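Local coordinates for protein pentalenene synthase (Streptomyces chartreusis NRRL 3882, PDB 6Q4S) that probably cyclises farnesyl diphosphate, with the help of magnesium, to the bicyclic sesquiterpene alcohol 7-epi-alpha-eudesmol, releasing diphosphate, at residues E20-R25 against V68-F73; F176-V181 against M211-A216; R246-S251 against T256-R261. All blocks are in the same frame, centred on the assembly; numbering follows the deposited sequence.

Contact 1 (E20-R25 against V68-F73); sequences EYARAR and VLMNWF
The guanidinium of Arg23 has the Glu20 carboxylate at its edge, in plane, while at the other end of the residue its backbone N meets the sulfur of Met70. The edge is used side-on: NE reaches Glu20 OE1 and NH2 reaches Glu20 OE2, both at 2.9 Å and nearly straight, each oxygen being met on its syn side but 34° out of the carboxylate plane. NH1 forms a further salt bridge with Asp49. Farther along the same helix, the Arg25 guanidinium has Tyr21 OH over the centre of one face, 3.1 Å above the plane.

The contact joins helices 19-32 and 63-79 of the all-helical class I terpene synthase fold, the second of which runs toward the probable metal-binding DDXXD motif. Met70 bridges them. Its CG lies anti to the carbonyl carbon (chi1 -61°) and the chain stays extended beyond it, carrying SD to 3.5 Å from Arg23 N and 3.6 Å from Ala22 C. CE swings alongside the methyl of Ala22, CE to CB 3.8 Å. Pro51 of helix 50-57 also packs on Met70, and Ala22 also touches Met66 and Val67 of helix 63-79.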
loop_
_atom_site.group_PDB
_atom_site.type_symbol
_atom_site.label_atom_id
_atom_site.label_comp_id
_atom_site.label_asym_id
_atom_site.label_seq_id
_atom_site.Cartn_x
_atom_site.Cartn_y
_atom_site.Cartn_z
ATOM N N GLU A 20 -16.806 22.142 18.476
ATOM C CA GLU A 20 -18.284 22.216 18.372
ATOM C C GLU A 20 -18.772 22.478 16.945
ATOM O O GLU A 20 -19.762 21.884 16.506
ATOM C CB GLU A 20 -18.930 23.209 19.410
ATOM C CG GLU A 20 -18.730 22.822 20.885
ATOM C CD GLU A 20 -19.178 21.372 21.261
ATOM O OE1 GLU A 20 -20.134 20.813 20.666
ATOM O OE2 GLU A 20 -18.576 20.742 22.178
ATOM N N TYR A 21 -18.060 23.321 16.209
ATOM C CA TYR A 21 -18.444 23.612 14.799
ATOM C C TYR A 21 -18.482 22.268 13.977
ATOM O O TYR A 21 -19.473 21.924 13.314
ATOM C CB TYR A 21 -17.391 24.578 14.192
ATOM C CG TYR A 21 -17.507 24.715 12.706
ATOM C CD1 TYR A 21 -18.438 25.584 12.139
ATOM C CD2 TYR A 21 -16.736 23.914 11.852
ATOM C CE1 TYR A 21 -18.544 25.704 10.756
ATOM C CE2 TYR A 21 -16.865 24.006 10.472
ATOM C CZ TYR A 21 -17.789 24.901 9.935
ATOM O OH TYR A 21 -17.897 24.991 8.572
ATOM N N ALA A 22 -17.400 21.521 14.089
ATOM C CA ALA A 22 -17.228 20.256 13.304
ATOM C C ALA A 22 -18.035 19.096 13.797
ATOM O O ALA A 22 -18.633 18.337 12.985
ATOM C CB ALA A 22 -15.774 19.929 13.218
ATOM N N ARG A 23 -18.162 18.956 15.120
ATOM C CA ARG A 23 -19.072 17.955 15.716
ATOM C C ARG A 23 -20.444 18.043 15.110
ATOM O O ARG A 23 -21.047 17.050 14.756
ATOM C CB ARG A 23 -19.194 18.115 17.268
ATOM C CG ARG A 23 -19.892 16.989 17.990
ATOM C CD ARG A 23 -20.614 17.403 19.273
ATOM N NE ARG A 23 -19.689 17.989 20.218
ATOM C CZ ARG A 23 -18.878 17.273 20.996
ATOM N NH1 ARG A 23 -18.836 15.950 20.900
ATOM N NH2 ARG A 23 -18.071 17.880 21.839
ATOM N N ALA A 24 -20.986 19.251 15.041
ATOM C CA ALA A 24 -22.328 19.418 14.536
ATOM C C ALA A 24 -22.475 18.944 13.081
ATOM O O ALA A 24 -23.395 18.240 12.764
ATOM C CB ALA A 24 -22.765 20.906 14.669
ATOM N N ARG A 25 -21.563 19.318 12.225
ATOM C CA ARG A 25 -21.594 18.818 10.832
ATOM C C ARG A 25 -21.381 17.295 10.737
ATOM O O ARG A 25 -21.988 16.591 9.895
ATOM C CB ARG A 25 -20.528 19.545 10.031
ATOM C CG ARG A 25 -20.854 21.018 9.846
ATOM C CD ARG A 25 -19.796 21.718 9.038
ATOM N NE ARG A 25 -20.368 22.706 8.127
ATOM C CZ ARG A 25 -20.866 23.899 8.488
ATOM N NH1 ARG A 25 -20.884 24.290 9.770
ATOM N NH2 ARG A 25 -21.365 24.715 7.550
ATOM N N VAL A 68 -13.801 16.484 8.100
ATOM C CA VAL A 68 -13.341 15.322 7.328
ATOM C C VAL A 68 -12.656 14.346 8.303
ATOM O O VAL A 68 -12.924 13.149 8.265
ATOM C CB VAL A 68 -12.367 15.795 6.245
ATOM C CG1 VAL A 68 -11.627 14.612 5.568
ATOM C CG2 VAL A 68 -13.115 16.586 5.196
ATOM N N LEU A 69 -11.831 14.873 9.208
ATOM C CA LEU A 69 -11.159 14.029 10.212
ATOM C C LEU A 69 -12.105 13.312 11.166
ATOM O O LEU A 69 -11.935 12.114 11.414
ATOM C CB LEU A 69 -10.026 14.754 10.904
ATOM C CG LEU A 69 -8.848 15.125 10.019
ATOM C CD1 LEU A 69 -8.124 16.323 10.600
ATOM C CD2 LEU A 69 -7.860 13.982 9.688
ATOM N N MET A 70 -13.134 13.987 11.661
ATOM C CA MET A 70 -14.124 13.351 12.469
ATOM C C MET A 70 -14.888 12.309 11.674
ATOM O O MET A 70 -15.222 11.231 12.188
ATOM C CB MET A 70 -15.123 14.328 13.055
ATOM C CG MET A 70 -14.451 15.376 13.964
ATOM S SD MET A 70 -15.715 16.510 14.593
ATOM C CE MET A 70 -14.652 17.318 15.804
ATOM N N ASN A 71 -15.213 12.640 10.420
ATOM C CA ASN A 71 -15.938 11.699 9.631
ATOM C C ASN A 71 -15.077 10.354 9.507
ATOM O O ASN A 71 -15.582 9.238 9.708
ATOM C CB ASN A 71 -16.282 12.303 8.249
ATOM C CG ASN A 71 -17.265 13.469 8.329
ATOM O OD1 ASN A 71 -17.997 13.647 9.313
ATOM N ND2 ASN A 71 -17.380 14.173 7.211
ATOM N N TRP A 72 -13.853 10.512 9.104
ATOM C CA TRP A 72 -12.898 9.401 9.048
ATOM C C TRP A 72 -12.780 8.599 10.342
ATOM O O TRP A 72 -12.996 7.396 10.346
ATOM C CB TRP A 72 -11.573 9.948 8.729
ATOM C CG TRP A 72 -10.520 8.956 8.569
ATOM C CD1 TRP A 72 -10.586 7.760 7.931
ATOM C CD2 TRP A 72 -9.224 9.087 9.049
ATOM N NE1 TRP A 72 -9.372 7.125 7.973
ATOM C CE2 TRP A 72 -8.514 7.911 8.681
ATOM C CE3 TRP A 72 -8.575 10.065 9.795
ATOM C CZ2 TRP A 72 -7.163 7.756 8.953
ATOM C CZ3 TRP A 72 -7.279 9.898 10.097
ATOM C CH2 TRP A 72 -6.567 8.751 9.682
ATOM N N PHE A 73 -12.511 9.300 11.438
ATOM C CA PHE A 73 -12.551 8.716 12.751
ATOM C C PHE A 73 -13.760 7.806 12.950
ATOM O O PHE A 73 -13.620 6.742 13.503
ATOM C CB PHE A 73 -12.622 9.792 13.832
ATOM C CG PHE A 73 -11.450 9.859 14.726
ATOM C CD1 PHE A 73 -11.457 9.188 15.918
ATOM C CD2 PHE A 73 -10.379 10.690 14.442
ATOM C CE1 PHE A 73 -10.391 9.280 16.785
ATOM C CE2 PHE A 73 -9.318 10.836 15.338
ATOM C CZ PHE A 73 -9.315 10.114 16.483
#

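Contact 2 (F176-V181 against M211-A216); sequences FRRRTV and MRDLAA
Arg178 lies across Asp213 with its guanidinium stacked on the carboxylate, the two planes 11° apart. CG of Arg178 is anti to its backbone N (chi1 -175°), and the chain runs out straight until a bend at chi3 (-69°) turns the flat head over the aspartate. The head rests on the methylene: Asp213 CB sits over the centre of one face, 3.7 Å above the plane. NH1 of Arg178 is 3.6 Å from Asp213 OD2, a long salt bridge in which OD2 stands above the guanidinium and not at its edge; the attraction to this oxygen is one of charge, without a hydrogen bond. The stronger partners lie elsewhere, Asp217 for Arg178 NE and His184 NE2 for Asp213 OD1.

Helices 170-180 and 206-228 meet here within the class I terpene synthase fold; the second carries the probable magnesium ligands Asn223 and Ser227 further along. Val181 puts CG1 between its backbone N and carbonyl carbon, a crowded position that brings this methyl to 3.6 Å from Ala216 O and 3.9 Å from Ala216 CB. Arg177, a probable substrate-binding residue, donates from NH1 to Thr180 OG1 (3.3 Å) in its guanidinium plane, while its NE forms a salt bridge with Asp224 of helix 206-228.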
loop_
_atom_site.group_PDB
_atom_site.type_symbol
_atom_site.label_atom_id
_atom_site.label_comp_id
_atom_site.label_asym_id
_atom_site.label_seq_id
_atom_site.Cartn_x
_atom_site.Cartn_y
_atom_site.Cartn_z
ATOM N N PHE A 176 1.376 -8.249 17.873
ATOM C CA PHE A 176 0.059 -8.110 17.260
ATOM C C PHE A 176 -0.676 -6.743 17.581
ATOM O O PHE A 176 -1.363 -6.137 16.696
ATOM C CB PHE A 176 -0.824 -9.235 17.710
ATOM C CG PHE A 176 -2.115 -9.355 16.977
ATOM C CD1 PHE A 176 -2.153 -9.544 15.621
ATOM C CD2 PHE A 176 -3.324 -9.327 17.651
ATOM C CE1 PHE A 176 -3.375 -9.679 14.945
ATOM C CE2 PHE A 176 -4.536 -9.491 16.992
ATOM C CZ PHE A 176 -4.570 -9.646 15.628
ATOM N N ARG A 177 -0.496 -6.282 18.799
ATOM C CA ARG A 177 -1.256 -5.126 19.300
ATOM C C ARG A 177 -0.679 -3.876 18.633
ATOM O O ARG A 177 -1.432 -2.933 18.398
ATOM C CB ARG A 177 -1.162 -4.966 20.793
ATOM C CG ARG A 177 -1.937 -3.785 21.383
ATOM C CD ARG A 177 -3.389 -4.013 21.123
ATOM N NE ARG A 177 -4.170 -3.020 21.780
ATOM C CZ ARG A 177 -5.059 -2.244 21.184
ATOM N NH1 ARG A 177 -5.282 -2.308 19.848
ATOM N NH2 ARG A 177 -5.677 -1.347 21.938
ATOM N N ARG A 178 0.622 -3.891 18.374
ATOM C CA ARG A 178 1.256 -2.844 17.560
ATOM C C ARG A 178 0.595 -2.690 16.194
ATOM O O ARG A 178 0.456 -1.569 15.670
ATOM C CB ARG A 178 2.733 -3.095 17.399
ATOM C CG ARG A 178 3.467 -1.964 16.656
ATOM C CD ARG A 178 4.916 -2.303 16.403
ATOM N NE ARG A 178 5.693 -2.319 17.671
ATOM C CZ ARG A 178 6.965 -2.720 17.776
ATOM N NH1 ARG A 178 7.623 -3.155 16.721
ATOM N NH2 ARG A 178 7.600 -2.664 18.939
ATOM N N ARG A 179 0.168 -3.805 15.640
ATOM C CA ARG A 179 -0.493 -3.792 14.345
ATOM C C ARG A 179 -1.960 -3.343 14.433
ATOM O O ARG A 179 -2.404 -2.576 13.614
ATOM C CB ARG A 179 -0.395 -5.142 13.662
ATOM C CG ARG A 179 1.056 -5.699 13.516
ATOM C CD ARG A 179 1.050 -7.165 13.083
ATOM N NE ARG A 179 0.274 -7.410 11.867
ATOM C CZ ARG A 179 -0.399 -8.514 11.600
ATOM N NH1 ARG A 179 -0.450 -9.521 12.480
ATOM N NH2 ARG A 179 -1.137 -8.603 10.502
ATOM N N THR A 180 -2.715 -3.872 15.384
ATOM C CA THR A 180 -4.144 -3.652 15.465
ATOM C C THR A 180 -4.477 -2.233 15.964
ATOM O O THR A 180 -5.600 -1.772 15.779
ATOM C CB THR A 180 -4.868 -4.680 16.404
ATOM O OG1 THR A 180 -4.345 -4.596 17.727
ATOM C CG2 THR A 180 -4.680 -6.140 15.886
ATOM N N VAL A 181 -3.555 -1.588 16.654
ATOM C CA VAL A 181 -3.905 -0.288 17.256
ATOM C C VAL A 181 -4.033 0.834 16.188
ATOM O O VAL A 181 -4.749 1.780 16.418
ATOM C CB VAL A 181 -2.937 0.111 18.359
ATOM C CG1 VAL A 181 -1.601 0.527 17.820
ATOM C CG2 VAL A 181 -3.494 1.237 19.222
ATOM N N MET A 211 10.317 5.374 16.541
ATOM C CA MET A 211 9.416 6.238 17.266
ATOM C C MET A 211 7.932 5.956 17.004
ATOM O O MET A 211 7.139 5.978 17.920
ATOM C CB MET A 211 9.711 7.706 16.985
ATOM C CG MET A 211 10.969 8.167 17.694
ATOM S SD MET A 211 11.525 9.818 17.207
ATOM C CE MET A 211 10.305 10.948 17.846
ATOM N N ARG A 212 7.589 5.693 15.743
ATOM C CA ARG A 212 6.235 5.358 15.355
ATOM C C ARG A 212 5.800 4.031 15.988
ATOM O O ARG A 212 4.676 3.908 16.490
ATOM C CB ARG A 212 6.142 5.296 13.812
ATOM C CG ARG A 212 6.297 6.664 13.143
ATOM C CD ARG A 212 6.682 6.624 11.660
ATOM N NE ARG A 212 5.706 5.967 10.778
ATOM C CZ ARG A 212 4.624 6.531 10.227
ATOM N NH1 ARG A 212 4.307 7.789 10.464
ATOM N NH2 ARG A 212 3.857 5.818 9.392
ATOM N N ASP A 213 6.688 3.049 15.946
ATOM C CA ASP A 213 6.425 1.766 16.600
ATOM C C ASP A 213 6.228 1.899 18.101
ATOM O O ASP A 213 5.257 1.336 18.636
ATOM C CB ASP A 213 7.539 0.794 16.361
ATOM C CG ASP A 213 7.542 0.216 14.968
ATOM O OD1 ASP A 213 6.516 0.208 14.219
ATOM O OD2 ASP A 213 8.603 -0.332 14.654
ATOM N N LEU A 214 7.076 2.664 18.772
ATOM C CA LEU A 214 6.855 2.890 20.244
ATOM C C LEU A 214 5.613 3.695 20.583
ATOM O O LEU A 214 4.936 3.435 21.574
ATOM C CB LEU A 214 8.061 3.565 20.864
ATOM C CG LEU A 214 9.348 2.753 20.820
ATOM C CD1 LEU A 214 10.540 3.633 21.050
ATOM C CD2 LEU A 214 9.368 1.611 21.861
ATOM N N ALA A 215 5.282 4.697 19.761
ATOM C CA ALA A 215 4.056 5.422 19.940
ATOM C C ALA A 215 2.891 4.451 19.817
ATOM O O ALA A 215 1.898 4.527 20.559
ATOM C CB ALA A 215 3.916 6.561 18.915
ATOM N N ALA A 216 2.959 3.541 18.856
ATOM C CA ALA A 216 1.865 2.600 18.700
ATOM C C ALA A 216 1.791 1.633 19.935
ATOM O O ALA A 216 0.705 1.309 20.455
ATOM C CB ALA A 216 2.045 1.812 17.444
#

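Contact 3 (R246-S251 against T256-R261); sequences RERGCS and TDEAYR
Glu258 OE2 draws in two arginines, Arg261 at 2.9 Å through NH2 and Arg248 much more loosely through NH1. The three side chains make a surface salt-bridge network across a tight corner between helices 240-248 and 252-284. Gly249, with positive phi, leaves the first helix, and Ser251 caps the start of the second with its side chain.

Arg261 holds the carboxylate side-on: NH2 takes OE2 and NE takes OE1 at 3.2 Å, both oxygens lying close to the guanidinium plane and met on their syn sides. A weak bond from NE to OE2 accompanies them. These bonds lie within helix 252-284, one turn apart, and would fix how the carboxylate is rotated.

Arg248 approaches differently. Its chain crosses that of Glu258 at about a right angle, and its guanidinium stacks on the carboxylate with the planes 9° apart. The salt bridge from Arg248 NH1 to Glu258 OE2 is long, and at 4.0 Å the oxygen lies off the plane of the N-H bonds. Bent at chi2 (51°), the glutamate presents its methylene to the arginine, and CG of Glu258 lies over the centre of the Arg248 guanidinium, 3.8 Å above its plane.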
loop_
_atom_site.group_PDB
_atom_site.type_symbol
_atom_site.label_atom_id
_atom_site.label_comp_id
_atom_site.label_asym_id
_atom_site.label_seq_id
_atom_site.Cartn_x
_atom_site.Cartn_y
_atom_site.Cartn_z
ATOM N N ARG A 246 -1.966 -14.515 32.656
ATOM C CA ARG A 246 -1.787 -15.886 32.105
ATOM C C ARG A 246 -0.344 -16.225 32.037
ATOM O O ARG A 246 0.063 -17.183 32.622
ATOM C CB ARG A 246 -2.386 -16.046 30.721
ATOM C CG ARG A 246 -3.872 -16.378 30.742
ATOM C CD ARG A 246 -4.369 -16.896 29.396
ATOM N NE ARG A 246 -3.739 -16.232 28.236
ATOM C CZ ARG A 246 -4.169 -15.117 27.612
ATOM N NH1 ARG A 246 -5.283 -14.442 27.995
ATOM N NH2 ARG A 246 -3.470 -14.669 26.562
ATOM N N GLU A 247 0.441 -15.370 31.404
ATOM C CA GLU A 247 1.876 -15.567 31.296
ATOM C C GLU A 247 2.611 -15.702 32.646
ATOM O O GLU A 247 3.469 -16.586 32.799
ATOM C CB GLU A 247 2.506 -14.411 30.523
ATOM C CG GLU A 247 3.964 -14.592 30.127
ATOM C CD GLU A 247 4.177 -14.942 28.655
ATOM O OE1 GLU A 247 3.204 -15.355 27.959
ATOM O OE2 GLU A 247 5.335 -14.750 28.212
ATOM N N ARG A 248 2.366 -14.811 33.599
ATOM C CA ARG A 248 3.190 -14.808 34.845
ATOM C C ARG A 248 2.530 -15.600 36.027
ATOM O O ARG A 248 3.220 -15.890 37.005
ATOM C CB ARG A 248 3.513 -13.370 35.297
ATOM C CG ARG A 248 4.325 -12.514 34.324
ATOM C CD ARG A 248 4.045 -11.034 34.516
ATOM N NE ARG A 248 4.740 -10.467 35.676
ATOM C CZ ARG A 248 6.022 -10.098 35.703
ATOM N NH1 ARG A 248 6.798 -10.217 34.626
ATOM N NH2 ARG A 248 6.542 -9.597 36.818
ATOM N N GLY A 249 1.233 -15.920 35.898
ATOM C CA GLY A 249 0.391 -16.553 36.913
ATOM C C GLY A 249 0.408 -15.691 38.172
ATOM O O GLY A 249 0.645 -16.180 39.279
ATOM N N CYS A 250 0.217 -14.388 37.983
ATOM C CA CYS A 250 0.396 -13.415 39.066
ATOM C C CYS A 250 -1.004 -12.936 39.424
ATOM O O CYS A 250 -1.999 -13.475 38.914
ATOM C CB CYS A 250 1.351 -12.321 38.643
ATOM S SG CYS A 250 0.741 -11.331 37.242
ATOM N N SER A 251 -1.109 -11.989 40.383
ATOM C CA SER A 251 -2.438 -11.473 40.772
ATOM C C SER A 251 -2.946 -10.495 39.705
ATOM O O SER A 251 -2.139 -9.963 39.005
ATOM C CB SER A 251 -2.346 -10.735 42.100
ATOM O OG SER A 251 -1.206 -9.858 42.201
ATOM N N THR A 256 -1.667 -5.704 36.387
ATOM C CA THR A 256 -1.835 -4.242 36.220
ATOM C C THR A 256 -0.539 -3.477 36.429
ATOM O O THR A 256 -0.137 -2.690 35.566
ATOM C CB THR A 256 -3.015 -3.762 37.079
ATOM O OG1 THR A 256 -4.186 -4.479 36.665
ATOM C CG2 THR A 256 -3.262 -2.257 36.915
ATOM N N ASP A 257 0.162 -3.731 37.523
ATOM C CA ASP A 257 1.422 -3.063 37.789
ATOM C C ASP A 257 2.406 -3.305 36.671
ATOM O O ASP A 257 3.161 -2.405 36.278
ATOM C CB ASP A 257 2.125 -3.559 39.099
ATOM C CG ASP A 257 1.273 -3.372 40.407
ATOM O OD1 ASP A 257 0.344 -2.535 40.425
ATOM O OD2 ASP A 257 1.552 -4.107 41.410
ATOM N N GLU A 258 2.484 -4.551 36.212
ATOM C CA GLU A 258 3.399 -4.850 35.150
ATOM C C GLU A 258 3.000 -4.174 33.769
ATOM O O GLU A 258 3.871 -3.713 33.087
ATOM C CB GLU A 258 3.580 -6.374 34.977
ATOM C CG GLU A 258 4.725 -6.851 34.047
ATOM C CD GLU A 258 6.098 -6.255 34.315
ATOM O OE1 GLU A 258 6.371 -5.640 35.394
ATOM O OE2 GLU A 258 6.951 -6.422 33.414
ATOM N N ALA A 259 1.745 -4.239 33.380
ATOM C CA ALA A 259 1.243 -3.478 32.214
ATOM C C ALA A 259 1.661 -1.996 32.274
ATOM O O ALA A 259 2.173 -1.427 31.302
ATOM C CB ALA A 259 -0.270 -3.614 32.134
ATOM N N TYR A 260 1.536 -1.407 33.461
ATOM C CA TYR A 260 1.964 -0.035 33.721
ATOM C C TYR A 260 3.429 0.102 33.531
ATOM O O TYR A 260 3.866 1.007 32.802
ATOM C CB TYR A 260 1.502 0.364 35.125
ATOM C CG TYR A 260 1.876 1.690 35.691
ATOM C CD1 TYR A 260 1.306 2.864 35.197
ATOM C CD2 TYR A 260 2.690 1.775 36.846
ATOM C CE1 TYR A 260 1.593 4.104 35.782
ATOM C CE2 TYR A 260 2.968 3.001 37.446
ATOM C CZ TYR A 260 2.422 4.161 36.909
ATOM O OH TYR A 260 2.697 5.375 37.480
ATOM N N ARG A 261 4.225 -0.796 34.098
ATOM C CA ARG A 261 5.682 -0.721 33.868
ATOM C C ARG A 261 6.111 -0.904 32.357
ATOM O O ARG A 261 7.054 -0.297 31.896
ATOM C CB ARG A 261 6.441 -1.716 34.786
ATOM C CG ARG A 261 7.940 -1.435 34.945
ATOM C CD ARG A 261 8.799 -2.666 35.300
ATOM N NE ARG A 261 8.647 -3.711 34.280
ATOM C CZ ARG A 261 9.165 -3.678 33.046
ATOM N NH1 ARG A 261 9.967 -2.698 32.628
ATOM N NH2 ARG A 261 8.879 -4.664 32.222
#

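How the contacts relate
The contacts follow one another along the chain and do not touch. Contact 2 lies nearest the middle, about 9 Å from the chain's centre, while contacts 1 and 3 sit on opposite sides of that centre, their own centres about 38 Å apart. From contact 2 the centre of contact 1 is about 25 Å away and that of contact 3 about 20 Å. Contact 2 alone borders the probable active site: it includes Arg177, and the side chain of Val181 is about 5 Å from that of Asn223. The helices of contacts 2 and 3 pack on each other: Leu214 touches Glu269 of helix 252-284, and Thr256 and Ala259 touch helix 206-228.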